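Local structure of SusD homolog (Bacteroides thetaiotaomicron, 4MRU) at residues Glu347-Tyr352 and Val398-Met403; Gly230-Asn235 and Met325-Val330. The protein probably binds mucin O-glycans at the cell surface as a SusD-like outer-membrane lipoprotein of a gut bacterium. All blocks are in the same frame, centred on the assembly; numbering follows the deposited sequence. Where two conformers were deposited one is given.

Overall arrangement
Both contacts pack a loop against the first turn of one of two consecutive helices in a largely helical, TPR-like fold. In contact 2, residues 230-235 pack on the start of helix 327-339; in contact 1, residues 398-403 pack on the start of helix 348-363, the next helix in the chain. These helices touch, A348 meeting A338 and Y352 meeting F332. Contact 2 is the more central, about 15 Å from chain centre to contact centre, against about 24 Å for contact 1. Their chemistry differs accordingly. The inner one joins an alanine with branched apolar side chains and water-bridged polar groups; the outer combines a buried tryptophan with an exposed salt-bridge partner and lies near a magnesium ion.

Contact 1 of 2, residues Glu347-Tyr352 and Val398-Met403; sequences EAKDFY and VKWNEM. With EDO (1,2-ethanediol), chain L.
K349 NZ is gripped by the E402 carboxylate in two ways. It donates directly to E402 OE2 at 2.7 Å, in a salt bridge that uses the syn lone pair of that oxygen. It also donates to water 1, which lies 3.0 Å from K349 NZ and passes a hydrogen bond on to E402 OE1. Lysine suits this place because its long chain does two jobs. CG is anti to the backbone N (chi1 179°) and the rest of the chain is extended, which carries the methylenes across the W400 indole before the ammonium reaches E402. K349 CB makes a CH-pi contact over the face of the five-membered ring, 3.6 Å from its centroid and almost on the ring normal. At the far end of the indole, A348 CB lies 3.8 Å from W400 CH2, a spot where a small residue lets the ring come close to the helix. Y352 CD2 approaches W400 CE3 to 3.7 Å, with the two ring planes inclined at 44°. The tyrosine hydroxyl donates to the backbone: Y352 OH is 2.6 Å from V398 O, lying in the carbonyl plane on a lone pair, at a C=O...donor angle of 126°. With an alanine in place of W400, the K349 methylenes would probably lose their aromatic support and a gap would open between A348 and Y352. Helix 408-423 backs the loop, touching W400 through N411. A bound magnesium ion lies about 4 Å from the nearest atom of the K349 side chain. N373, a magnesium-binding residue of this protein that binds none in this chain, is nearby. The contact thus ties a loop to a helix start through a buried aromatic and a tyrosine-carbonyl bond, while E402 probably offsets the lysine's positive charge near the metal.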
loop_
_atom_site.group_PDB
_atom_site.type_symbol
_atom_site.label_atom_id
_atom_site.label_comp_id
_atom_site.label_asym_id
_atom_site.label_seq_id
_atom_site.Cartn_x
_atom_site.Cartn_y
_atom_site.Cartn_z
ATOM N N GLU A 347 -11.609 15.766 -16.214
ATOM C CA GLU A 347 -10.596 16.719 -15.782
ATOM C C GLU A 347 -9.894 16.340 -14.469
ATOM O O GLU A 347 -10.524 15.852 -13.548
ATOM C CB GLU A 347 -11.241 18.089 -15.598
ATOM C CG GLU A 347 -11.753 18.701 -16.889
ATOM C CD GLU A 347 -10.640 19.242 -17.762
ATOM O OE1 GLU A 347 -9.569 19.608 -17.222
ATOM O OE2 GLU A 347 -10.850 19.312 -18.985
ATOM N N ALA A 348 -8.584 16.605 -14.399
ATOM C CA ALA A 348 -7.776 16.341 -13.209
ATOM C C ALA A 348 -8.380 16.916 -11.935
ATOM O O ALA A 348 -8.495 16.184 -10.955
ATOM C CB ALA A 348 -6.365 16.877 -13.402
ATOM N N LYS A 349 -8.806 18.187 -11.942
ATOM C CA LYS A 349 -9.415 18.766 -10.732
ATOM C C LYS A 349 -10.694 18.022 -10.298
ATOM O O LYS A 349 -10.923 17.796 -9.114
ATOM C CB LYS A 349 -9.758 20.247 -10.916
ATOM C CG LYS A 349 -10.423 20.914 -9.713
ATOM C CD LYS A 349 -10.919 22.299 -10.024
ATOM C CE LYS A 349 -11.457 22.985 -8.774
ATOM N NZ LYS A 349 -11.928 24.367 -9.020
ATOM N N ASP A 350 -11.538 17.665 -11.277
ATOM C CA ASP A 350 -12.776 16.970 -10.968
ATOM C C ASP A 350 -12.525 15.589 -10.341
ATOM O O ASP A 350 -13.187 15.222 -9.379
ATOM C CB ASP A 350 -13.647 16.867 -12.211
ATOM C CG ASP A 350 -14.116 18.240 -12.664
ATOM O OD1 ASP A 350 -14.150 19.159 -11.806
ATOM O OD2 ASP A 350 -14.416 18.414 -13.850
ATOM N N PHE A 351 -11.572 14.844 -10.889
ATOM C CA PHE A 351 -11.208 13.544 -10.291
ATOM C C PHE A 351 -10.636 13.717 -8.897
ATOM O O PHE A 351 -10.929 12.926 -8.012
ATOM C CB PHE A 351 -10.207 12.793 -11.162
ATOM C CG PHE A 351 -10.826 12.189 -12.407
ATOM C CD1 PHE A 351 -11.927 11.346 -12.311
ATOM C CD2 PHE A 351 -10.317 12.467 -13.656
ATOM C CE1 PHE A 351 -12.505 10.777 -13.447
ATOM C CE2 PHE A 351 -10.895 11.914 -14.810
ATOM C CZ PHE A 351 -12.004 11.077 -14.706
ATOM N N TYR A 352 -9.807 14.745 -8.717
ATOM C CA TYR A 352 -9.240 15.029 -7.418
ATOM C C TYR A 352 -10.344 15.302 -6.413
ATOM O O TYR A 352 -10.380 14.707 -5.319
ATOM C CB TYR A 352 -8.280 16.232 -7.503
ATOM C CG TYR A 352 -7.768 16.767 -6.173
ATOM C CD1 TYR A 352 -6.794 16.082 -5.443
ATOM C CD2 TYR A 352 -8.236 17.956 -5.664
ATOM C CE1 TYR A 352 -6.326 16.572 -4.251
ATOM C CE2 TYR A 352 -7.752 18.472 -4.490
ATOM C CZ TYR A 352 -6.802 17.771 -3.780
ATOM O OH TYR A 352 -6.344 18.316 -2.625
ATOM N N VAL A 398 -4.917 21.690 0.589
ATOM C CA VAL A 398 -5.946 20.881 -0.094
ATOM C C VAL A 398 -6.481 21.540 -1.365
ATOM O O VAL A 398 -6.678 20.872 -2.387
ATOM C CB VAL A 398 -7.150 20.595 0.808
ATOM C CG1 VAL A 398 -8.183 19.758 0.056
ATOM C CG2 VAL A 398 -6.711 19.879 2.085
ATOM N N LYS A 399 -6.671 22.846 -1.317
ATOM C CA LYS A 399 -7.321 23.545 -2.431
ATOM C C LYS A 399 -6.535 23.411 -3.755
ATOM O O LYS A 399 -5.344 23.724 -3.840
ATOM C CB LYS A 399 -7.554 25.019 -2.078
ATOM C CG LYS A 399 -8.368 25.828 -3.101
ATOM C CD LYS A 399 -8.595 27.256 -2.629
ATOM C CE LYS A 399 -9.501 28.066 -3.548
ATOM N NZ LYS A 399 -8.870 28.216 -4.891
ATOM N N TRP A 400 -7.247 23.003 -4.793
ATOM C CA TRP A 400 -6.668 22.830 -6.149
ATOM C C TRP A 400 -6.010 24.110 -6.683
ATOM O O TRP A 400 -6.526 25.214 -6.506
ATOM C CB TRP A 400 -7.742 22.312 -7.123
ATOM C CG TRP A 400 -7.218 21.974 -8.495
ATOM C CD1 TRP A 400 -7.262 22.762 -9.615
ATOM C CD2 TRP A 400 -6.544 20.777 -8.872
ATOM N NE1 TRP A 400 -6.655 22.123 -10.657
ATOM C CE2 TRP A 400 -6.232 20.889 -10.227
ATOM C CE3 TRP A 400 -6.168 19.621 -8.186
ATOM C CZ2 TRP A 400 -5.571 19.873 -10.931
ATOM C CZ3 TRP A 400 -5.556 18.579 -8.898
ATOM C CH2 TRP A 400 -5.264 18.720 -10.240
ATOM N N ASN A 401 -4.842 23.953 -7.308
ATOM C CA ASN A 401 -4.132 25.076 -7.891
ATOM C C ASN A 401 -4.623 25.181 -9.322
ATOM O O ASN A 401 -4.363 24.307 -10.122
ATOM C CB ASN A 401 -2.625 24.887 -7.839
ATOM C CG ASN A 401 -1.862 26.094 -8.367
ATOM O OD1 ASN A 401 -2.291 26.750 -9.315
ATOM N ND2 ASN A 401 -0.703 26.345 -7.809
ATOM N N GLU A 402 -5.295 26.260 -9.644
ATOM C CA GLU A 402 -5.997 26.400 -10.942
ATOM C C GLU A 402 -5.062 26.560 -12.131
ATOM O O GLU A 402 -5.517 26.608 -13.278
ATOM C CB GLU A 402 -6.961 27.585 -10.868
ATOM C CG GLU A 402 -8.084 27.448 -9.839
ATOM C CD GLU A 402 -9.044 26.297 -10.083
ATOM O OE1 GLU A 402 -9.212 25.819 -11.245
ATOM O OE2 GLU A 402 -9.706 25.887 -9.099
HETATM N N MSE A 403 -3.750 26.681 -11.875
HETATM C CA MSE A 403 -2.783 26.658 -12.957
HETATM C C MSE A 403 -2.714 25.276 -13.565
HETATM O O MSE A 403 -2.132 25.109 -14.622
HETATM C CB MSE A 403 -1.391 27.010 -12.474
HETATM C CG MSE A 403 -1.248 28.402 -11.907
HETATM SE SE MSE A 403 -1.310 29.602 -13.456
HETATM C CE MSE A 403 -2.111 31.163 -12.549
HETATM C C1 EDO L . -5.201 29.085 -4.294
HETATM O O1 EDO L . -5.883 28.114 -5.126
HETATM C C2 EDO L . -5.863 30.461 -4.279
HETATM O O2 EDO L . -7.262 30.410 -3.919
HETATM O O HOH W 1 -11.836 25.556 -11.824
#

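Contact 2 of 2, residues Gly230-Asn235 and Met325-Val330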
loop_
_atom_site.group_PDB
_atom_site.type_symbol
_atom_site.label_atom_id
_atom_site.label_comp_id
_atom_site.label_asym_id
_atom_site.label_seq_id
_atom_site.Cartn_x
_atom_site.Cartn_y
_atom_site.Cartn_z
ATOM N N GLY A 230 -13.941 -0.178 -17.472
ATOM C CA GLY A 230 -14.751 0.062 -16.306
ATOM C C GLY A 230 -13.954 -0.199 -15.025
ATOM O O GLY A 230 -13.543 -1.313 -14.766
ATOM N N VAL A 231 -13.785 0.843 -14.203
ATOM C CA VAL A 231 -13.082 0.758 -12.926
ATOM C C VAL A 231 -14.077 1.036 -11.800
ATOM O O VAL A 231 -15.232 1.394 -12.066
ATOM C CB VAL A 231 -11.897 1.735 -12.849
ATOM C CG1 VAL A 231 -10.773 1.298 -13.793
ATOM C CG2 VAL A 231 -12.324 3.186 -13.181
ATOM N N ILE A 232 -13.640 0.826 -10.555
ATOM C CA ILE A 232 -14.447 1.097 -9.381
ATOM C C ILE A 232 -14.702 2.603 -9.271
ATOM O O ILE A 232 -13.767 3.398 -9.168
ATOM C CB ILE A 232 -13.744 0.578 -8.092
ATOM C CG1 ILE A 232 -13.586 -0.943 -8.129
ATOM C CG2 ILE A 232 -14.496 0.996 -6.850
ATOM C CD1 ILE A 232 -12.618 -1.482 -7.097
ATOM N N GLU A 233 -15.983 2.980 -9.290
ATOM C CA GLU A 233 -16.398 4.402 -9.256
ATOM C C GLU A 233 -17.329 4.738 -8.101
ATOM O O GLU A 233 -17.525 5.896 -7.792
ATOM C CB GLU A 233 -17.082 4.784 -10.560
ATOM C CG GLU A 233 -16.153 4.842 -11.736
ATOM C CD GLU A 233 -16.826 5.404 -12.997
ATOM O OE1 GLU A 233 -17.729 4.755 -13.511
ATOM O OE2 GLU A 233 -16.443 6.478 -13.465
ATOM N N LYS A 234 -17.907 3.718 -7.476
ATOM C CA LYS A 234 -18.822 3.871 -6.386
ATOM C C LYS A 234 -18.291 3.130 -5.192
ATOM O O LYS A 234 -17.712 2.066 -5.361
ATOM C CB LYS A 234 -20.172 3.210 -6.728
ATOM C CG LYS A 234 -20.952 3.811 -7.879
ATOM C CD LYS A 234 -22.254 3.051 -8.110
ATOM C CE LYS A 234 -22.035 1.541 -8.158
ATOM N NZ LYS A 234 -23.186 0.784 -8.706
ATOM N N ASN A 235 -18.496 3.661 -3.996
ATOM C CA ASN A 235 -18.015 2.993 -2.808
ATOM C C ASN A 235 -18.623 1.574 -2.600
ATOM O O ASN A 235 -18.020 0.715 -2.001
ATOM C CB ASN A 235 -18.274 3.877 -1.594
ATOM C CG ASN A 235 -17.166 4.910 -1.402
ATOM O OD1 ASN A 235 -15.971 4.601 -1.501
ATOM N ND2 ASN A 235 -17.553 6.131 -1.118
HETATM N N MSE A 325 -9.006 -1.932 -2.337
HETATM C CA MSE A 325 -9.028 -0.888 -3.351
HETATM C C MSE A 325 -10.351 -0.198 -3.286
HETATM O O MSE A 325 -11.395 -0.833 -3.261
HETATM C CB MSE A 325 -8.805 -1.502 -4.729
HETATM C CG MSE A 325 -8.976 -0.384 -5.761
HETATM SE SE MSE A 325 -7.399 0.322 -6.666
HETATM C CE MSE A 325 -6.554 -1.446 -6.986
ATOM N N THR A 326 -10.300 1.142 -3.254
ATOM C CA THR A 326 -11.503 1.936 -3.157
ATOM C C THR A 326 -11.704 2.891 -4.336
ATOM O O THR A 326 -10.784 3.245 -5.084
ATOM C CB THR A 326 -11.493 2.815 -1.915
ATOM O OG1 THR A 326 -10.466 3.821 -2.074
ATOM C CG2 THR A 326 -11.295 1.973 -0.669
ATOM N N ALA A 327 -12.943 3.298 -4.480
ATOM C CA ALA A 327 -13.316 4.330 -5.454
ATOM C C ALA A 327 -12.497 5.591 -5.291
ATOM O O ALA A 327 -12.126 6.191 -6.278
ATOM C CB ALA A 327 -14.789 4.643 -5.333
ATOM N N SER A 328 -12.208 6.009 -4.064
ATOM C CA SER A 328 -11.363 7.196 -3.847
ATOM C C SER A 328 -9.984 7.018 -4.472
ATOM O O SER A 328 -9.495 7.887 -5.186
ATOM C CB SER A 328 -11.207 7.501 -2.354
ATOM O OG SER A 328 -10.409 8.636 -2.153
ATOM N N GLU A 329 -9.367 5.869 -4.254
ATOM C CA GLU A 329 -8.014 5.621 -4.812
ATOM C C GLU A 329 -8.044 5.684 -6.336
ATOM O O GLU A 329 -7.195 6.314 -6.994
ATOM C CB GLU A 329 -7.429 4.277 -4.357
ATOM C CG GLU A 329 -6.043 3.994 -4.996
ATOM C CD GLU A 329 -5.409 2.590 -4.763
ATOM O OE1 GLU A 329 -5.890 1.779 -3.940
ATOM O OE2 GLU A 329 -4.395 2.299 -5.453
ATOM N N VAL A 330 -9.064 5.071 -6.923
ATOM C CA VAL A 330 -9.220 5.068 -8.389
ATOM C C VAL A 330 -9.414 6.488 -8.935
ATOM O O VAL A 330 -8.803 6.858 -9.918
ATOM C CB VAL A 330 -10.398 4.149 -8.799
ATOM C CG1 VAL A 330 -10.806 4.367 -10.253
ATOM C CG2 VAL A 330 -9.983 2.721 -8.601
HETATM O O HOH W 2 -13.447 6.075 -8.576
HETATM O O HOH W 3 -13.547 5.455 -1.433
#
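At the N-terminal turn of helix 327-339, A327 presses against the loop that leads from helix 216-229 to strand 239-241. The backbones come very close here, with the CA atoms of E233 and A327 4.9 Å apart, a spacing that suits a residue as small as alanine. A327 CB points into the loop, 3.8 Å from E233 C and about as close to K234 C. Beside it, I232, branched at CB, can reach over the helix start with CG2, 3.7 Å from A327 N. One turn further on, beta-branched V330 offers the loop its CG1, which a chi1 of 166° sets anti to the backbone N. This methyl touches V231 CG2 at 3.5 Å and also leans on the carbonyl oxygen I232 O. That oxygen accepts a hydrogen bond from water 2, which stands 2.8 Å from I232 O and donates as well to A327 O. In a second bridge, water 3 donates to N235 OD1 at 2.6 Å and accepts from S328 N. An amide suits N235 because its ND2 can also donate, to E361 and to L358 O on helix 348-363. T326 suits the helix cap, its short hydroxyl arm letting OG1 accept from E329 N at 165°, and A327 N is taken up by N238 OD1. E233 forms a salt bridge with R334. With no direct hydrogen bond between the segments, cohesion rests on fitted apolar side chains, and two waters link polar groups that the close packing leaves facing one another.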